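Transcriptional regulator, SorC family (Enterococcus faecalis, PDB 2O0M) probably binds DNA and a carbohydrate effector, as members of the SorC family of sugar-responsive transcriptional regulators do. Local coordinates at residues A[148-162]-A[185-199]. Sequence-based numbering, arbitrary orientation.
Sequences VMGGTTMAMVAENMG and SVQANSISAVMANKT. With PO4 (phosphate ion), chain B.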
loop_
_atom_site.group_PDB
_atom_site.type_symbol
_atom_site.label_atom_id
_atom_site.label_comp_id
_atom_site.label_asym_id
_atom_site.label_seq_id
_atom_site.Cartn_x
_atom_site.Cartn_y
_atom_site.Cartn_z
ATOM N N VAL A 148 1.294 0.919 -6.567
ATOM C CA VAL A 148 0.630 0.093 -5.574
ATOM C C VAL A 148 1.591 -0.848 -4.854
ATOM O O VAL A 148 2.591 -1.299 -5.416
ATOM C CB VAL A 148 -0.503 -0.733 -6.189
ATOM C CG1 VAL A 148 -1.553 0.177 -6.824
ATOM C CG2 VAL A 148 0.026 -1.712 -7.209
HETATM N N MSE A 149 1.283 -1.107 -3.586
HETATM C CA MSE A 149 1.890 -2.195 -2.853
HETATM C C MSE A 149 1.039 -3.459 -2.917
HETATM O O MSE A 149 -0.131 -3.425 -3.292
HETATM C CB MSE A 149 2.163 -1.798 -1.401
HETATM C CG MSE A 149 3.213 -0.725 -1.264
HETATM SE SE MSE A 149 5.020 -1.242 -1.820
HETATM C CE MSE A 149 5.355 -2.548 -0.514
ATOM N N GLY A 150 1.649 -4.575 -2.542
ATOM C CA GLY A 150 0.977 -5.869 -2.542
ATOM C C GLY A 150 0.482 -6.260 -1.163
ATOM O O GLY A 150 0.155 -5.402 -0.342
ATOM N N GLY A 151 0.434 -7.560 -0.918
ATOM C CA GLY A 151 -0.046 -8.114 0.327
ATOM C C GLY A 151 -1.450 -8.661 0.206
ATOM O O GLY A 151 -2.120 -8.486 -0.812
ATOM N N THR A 152 -1.904 -9.337 1.255
ATOM C CA THR A 152 -3.187 -10.023 1.215
ATOM C C THR A 152 -4.364 -9.064 1.039
ATOM O O THR A 152 -5.241 -9.293 0.217
ATOM C CB THR A 152 -3.385 -10.883 2.470
ATOM O OG1 THR A 152 -2.316 -11.826 2.569
ATOM C CG2 THR A 152 -4.704 -11.617 2.422
ATOM N N THR A 153 -4.370 -7.971 1.796
ATOM C CA THR A 153 -5.427 -6.969 1.674
ATOM C C THR A 153 -5.506 -6.425 0.266
ATOM O O THR A 153 -6.573 -6.383 -0.337
ATOM C CB THR A 153 -5.191 -5.813 2.647
ATOM O OG1 THR A 153 -5.230 -6.329 3.979
ATOM C CG2 THR A 153 -6.239 -4.738 2.488
HETATM N N MSE A 154 -4.365 -6.001 -0.258
HETATM C CA MSE A 154 -4.342 -5.401 -1.577
HETATM C C MSE A 154 -4.731 -6.391 -2.692
HETATM O O MSE A 154 -5.367 -6.002 -3.677
HETATM C CB MSE A 154 -2.969 -4.802 -1.854
HETATM C CG MSE A 154 -2.653 -3.587 -0.990
HETATM SE SE MSE A 154 -3.783 -2.052 -1.402
HETATM C CE MSE A 154 -3.184 -1.798 -3.224
ATOM N N ALA A 155 -4.362 -7.659 -2.542
ATOM C CA ALA A 155 -4.721 -8.690 -3.519
ATOM C C ALA A 155 -6.250 -8.807 -3.598
ATOM O O ALA A 155 -6.838 -8.831 -4.684
ATOM C CB ALA A 155 -4.119 -10.010 -3.132
HETATM N N MSE A 156 -6.881 -8.828 -2.437
HETATM C CA MSE A 156 -8.346 -8.935 -2.385
HETATM C C MSE A 156 -9.049 -7.676 -2.862
HETATM O O MSE A 156 -10.075 -7.747 -3.574
HETATM C CB MSE A 156 -8.807 -9.287 -0.981
HETATM C CG MSE A 156 -8.384 -10.666 -0.546
HETATM SE SE MSE A 156 -8.976 -12.110 -1.721
HETATM C CE MSE A 156 -10.691 -11.423 -2.265
ATOM N N VAL A 157 -8.517 -6.515 -2.476
ATOM C CA VAL A 157 -9.013 -5.254 -2.992
ATOM C C VAL A 157 -8.965 -5.238 -4.517
ATOM O O VAL A 157 -9.949 -4.900 -5.178
ATOM C CB VAL A 157 -8.196 -4.057 -2.437
ATOM C CG1 VAL A 157 -8.503 -2.788 -3.232
ATOM C CG2 VAL A 157 -8.488 -3.857 -0.949
ATOM N N ALA A 158 -7.811 -5.598 -5.078
ATOM C CA ALA A 158 -7.623 -5.568 -6.524
ATOM C C ALA A 158 -8.651 -6.454 -7.240
ATOM O O ALA A 158 -9.238 -6.048 -8.243
ATOM C CB ALA A 158 -6.208 -5.980 -6.891
ATOM N N GLU A 159 -8.885 -7.647 -6.708
ATOM C CA GLU A 159 -9.823 -8.603 -7.326
ATOM C C GLU A 159 -11.248 -8.056 -7.371
ATOM O O GLU A 159 -12.069 -8.502 -8.183
ATOM C CB GLU A 159 -9.812 -9.925 -6.556
ATOM C CG GLU A 159 -8.510 -10.696 -6.654
ATOM C CD GLU A 159 -8.263 -11.309 -8.030
ATOM O OE1 GLU A 159 -9.215 -11.360 -8.858
ATOM O OE2 GLU A 159 -7.114 -11.759 -8.267
ATOM N N ASN A 160 -11.540 -7.089 -6.504
ATOM C CA ASN A 160 -12.899 -6.575 -6.324
ATOM C C ASN A 160 -13.093 -5.130 -6.788
ATOM O O ASN A 160 -14.017 -4.437 -6.342
ATOM C CB ASN A 160 -13.294 -6.746 -4.858
ATOM C CG ASN A 160 -13.584 -8.195 -4.504
ATOM O OD1 ASN A 160 -14.643 -8.716 -4.844
ATOM N ND2 ASN A 160 -12.658 -8.846 -3.805
HETATM N N MSE A 161 -12.260 -4.690 -7.724
HETATM C CA MSE A 161 -12.369 -3.339 -8.276
HETATM C C MSE A 161 -13.357 -3.287 -9.435
HETATM O O MSE A 161 -13.593 -4.298 -10.103
HETATM C CB MSE A 161 -11.021 -2.868 -8.782
HETATM C CG MSE A 161 -9.982 -2.898 -7.743
HETATM SE SE MSE A 161 -10.242 -1.415 -6.599
HETATM C CE MSE A 161 -9.659 0.112 -7.772
ATOM N N GLY A 162 -13.890 -2.095 -9.680
ATOM C CA GLY A 162 -14.769 -1.821 -10.816
ATOM C C GLY A 162 -14.082 -0.895 -11.800
ATOM O O GLY A 162 -12.925 -0.517 -11.623
ATOM N N SER A 185 1.393 -14.588 -5.544
ATOM C CA SER A 185 -0.034 -14.325 -5.389
ATOM C C SER A 185 -0.333 -12.946 -4.797
ATOM O O SER A 185 -1.422 -12.405 -5.014
ATOM C CB SER A 185 -0.698 -15.397 -4.514
ATOM O OG SER A 185 -0.045 -15.492 -3.253
ATOM N N VAL A 186 0.613 -12.394 -4.037
ATOM C CA VAL A 186 0.385 -11.107 -3.373
ATOM C C VAL A 186 1.483 -10.076 -3.651
ATOM O O VAL A 186 1.532 -9.029 -2.997
ATOM C CB VAL A 186 0.151 -11.270 -1.840
ATOM C CG1 VAL A 186 -1.064 -12.172 -1.563
ATOM C CG2 VAL A 186 1.407 -11.773 -1.130
ATOM N N GLN A 187 2.357 -10.333 -4.618
ATOM C CA GLN A 187 3.374 -9.325 -4.937
ATOM C C GLN A 187 2.751 -8.126 -5.676
ATOM O O GLN A 187 1.713 -8.244 -6.340
ATOM C CB GLN A 187 4.570 -9.936 -5.679
ATOM C CG GLN A 187 4.457 -10.024 -7.151
ATOM C CD GLN A 187 5.751 -10.541 -7.770
ATOM O OE1 GLN A 187 5.952 -11.743 -7.847
ATOM N NE2 GLN A 187 6.622 -9.631 -8.226
ATOM N N ALA A 188 3.387 -6.963 -5.536
ATOM C CA ALA A 188 2.866 -5.719 -6.082
ATOM C C ALA A 188 2.621 -5.793 -7.612
ATOM O O ALA A 188 1.614 -5.267 -8.115
ATOM C CB ALA A 188 3.825 -4.569 -5.736
ATOM N N ASN A 189 3.514 -6.462 -8.344
ATOM C CA ASN A 189 3.317 -6.671 -9.793
ATOM C C ASN A 189 1.965 -7.322 -10.060
ATOM O O ASN A 189 1.235 -6.931 -10.981
ATOM C CB ASN A 189 4.391 -7.591 -10.409
ATOM C CG ASN A 189 5.674 -6.874 -10.802
ATOM O OD1 ASN A 189 6.743 -7.521 -10.976
ATOM N ND2 ASN A 189 5.604 -5.567 -10.946
ATOM N N SER A 190 1.658 -8.344 -9.273
ATOM C CA SER A 190 0.419 -9.093 -9.443
ATOM C C SER A 190 -0.793 -8.223 -9.153
ATOM O O SER A 190 -1.774 -8.236 -9.917
ATOM C CB SER A 190 0.428 -10.342 -8.570
ATOM O OG SER A 190 1.507 -11.179 -8.947
ATOM N N ILE A 191 -0.726 -7.442 -8.075
ATOM C CA ILE A 191 -1.819 -6.528 -7.726
ATOM C C ILE A 191 -2.003 -5.519 -8.882
ATOM O O ILE A 191 -3.116 -5.228 -9.288
ATOM C CB ILE A 191 -1.570 -5.797 -6.356
ATOM C CG1 ILE A 191 -2.041 -6.645 -5.162
ATOM C CG2 ILE A 191 -2.321 -4.493 -6.287
ATOM C CD1 ILE A 191 -1.312 -7.929 -4.959
ATOM N N SER A 192 -0.902 -5.011 -9.438
ATOM C CA SER A 192 -0.984 -4.027 -10.538
ATOM C C SER A 192 -1.736 -4.595 -11.739
ATOM O O SER A 192 -2.592 -3.920 -12.349
ATOM C CB SER A 192 0.421 -3.605 -10.988
ATOM O OG SER A 192 1.136 -3.009 -9.916
ATOM N N ALA A 193 -1.429 -5.849 -12.070
ATOM C CA ALA A 193 -2.017 -6.493 -13.242
ATOM C C ALA A 193 -3.498 -6.721 -13.038
ATOM O O ALA A 193 -4.311 -6.471 -13.944
ATOM C CB ALA A 193 -1.308 -7.791 -13.551
ATOM N N VAL A 194 -3.856 -7.177 -11.846
ATOM C CA VAL A 194 -5.261 -7.413 -11.521
ATOM C C VAL A 194 -6.041 -6.101 -11.513
ATOM O O VAL A 194 -7.133 -6.004 -12.096
ATOM C CB VAL A 194 -5.422 -8.175 -10.186
ATOM C CG1 VAL A 194 -6.899 -8.256 -9.775
ATOM C CG2 VAL A 194 -4.831 -9.577 -10.326
HETATM N N MSE A 195 -5.489 -5.086 -10.859
HETATM C CA MSE A 195 -6.159 -3.785 -10.828
HETATM C C MSE A 195 -6.375 -3.264 -12.236
HETATM O O MSE A 195 -7.446 -2.759 -12.554
HETATM C CB MSE A 195 -5.339 -2.769 -10.040
HETATM C CG MSE A 195 -5.357 -2.984 -8.567
HETATM SE SE MSE A 195 -5.115 -1.279 -7.599
HETATM C CE MSE A 195 -5.577 -1.959 -5.854
ATOM N N ALA A 196 -5.362 -3.398 -13.082
ATOM C CA ALA A 196 -5.476 -2.922 -14.457
ATOM C C ALA A 196 -6.627 -3.630 -15.159
ATOM O O ALA A 196 -7.479 -2.991 -15.789
ATOM C CB ALA A 196 -4.184 -3.133 -15.207
ATOM N N ASN A 197 -6.666 -4.954 -15.020
ATOM C CA ASN A 197 -7.719 -5.754 -15.633
ATOM C C ASN A 197 -9.096 -5.349 -15.155
ATOM O O ASN A 197 -9.975 -5.078 -15.958
ATOM C CB ASN A 197 -7.518 -7.241 -15.355
ATOM C CG ASN A 197 -8.615 -8.098 -15.977
ATOM O OD1 ASN A 197 -8.807 -8.096 -17.199
ATOM N ND2 ASN A 197 -9.346 -8.821 -15.146
ATOM N N LYS A 198 -9.271 -5.283 -13.843
ATOM C CA LYS A 198 -10.594 -5.049 -13.274
ATOM C C LYS A 198 -11.123 -3.630 -13.531
ATOM O O LYS A 198 -12.344 -3.420 -13.608
ATOM C CB LYS A 198 -10.596 -5.352 -11.782
ATOM C CG LYS A 198 -10.291 -6.791 -11.441
ATOM C CD LYS A 198 -11.387 -7.746 -11.863
ATOM C CE LYS A 198 -11.233 -9.083 -11.146
ATOM N NZ LYS A 198 -11.516 -10.229 -12.022
ATOM N N THR A 199 -10.213 -2.662 -13.656
ATOM C CA THR A 199 -10.586 -1.258 -13.851
ATOM C C THR A 199 -10.644 -0.813 -15.313
ATOM O O THR A 199 -11.077 0.303 -15.595
ATOM C CB THR A 199 -9.636 -0.299 -13.111
ATOM O OG1 THR A 199 -8.320 -0.360 -13.684
ATOM C CG2 THR A 199 -9.597 -0.617 -11.610
HETATM P P PO4 B . -1.409 -7.707 4.558
HETATM O O1 PO4 B . -1.338 -7.282 5.979
HETATM O O2 PO4 B . -2.580 -7.138 3.848
HETATM O O3 PO4 B . -0.109 -7.406 3.881
HETATM O O4 PO4 B . -1.499 -9.202 4.513
HETATM O O HOH W 1 -8.617 -11.713 -11.404
#
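Ile191 of helix 188-199 wedges against helix 152-159: its CG1 branch lies across Met154 at about a right angle and sends CD1 to within 3.9 Å of Ala155 CB, while CG2, anti to the backbone N, turns toward Val148 CG2. One turn on, Met195 runs extended beyond CG along helix 152-159. Its CG lies 3.5 Å from Ala158 CB, its side chain and that of Val148 slide past each other in opposite directions with SE against Val148 CG1, and the terminal CE meets Met154 CE at 3.6 Å, with Val157 CG1 beside it. The small Ala158 also receives Val194 CG1; the helix segments, nearly parallel at 17°, approach to 8.5 Å between axes. Nearer the surface, Glu159 crosses Val194, and a water donates to Glu159 OE1 and weakly accepts from Lys198 NZ; Glu159 OE1 and Lys198 NZ are 4.1 Å apart, beyond a salt bridge. At the other end Gly150 CA rests 3.2 Å from Val186 O, which accepts a nearly straight bond from Gly151 N in its carbonyl plane. This bond ties down the loop whose Gly151 sits at the N-cap position of helix 152-159. Thr153 N and OG1 grip one oxygen of a phosphate probably from the crystallisation liquor; Lys312 and Arg252 also bond it, perhaps marking a phosphorylated-ligand site. Strand 142-148, this loop and helix 152-159 form a Rossmann-like beta-alpha unit. Strand 169-175 pairs parallel with 142-148 and touches Ala188 and Ser192 through Pro175, whereas helix 122-138 packs against Val157 and Met161, and Val240 of strand 238-245 against Met154.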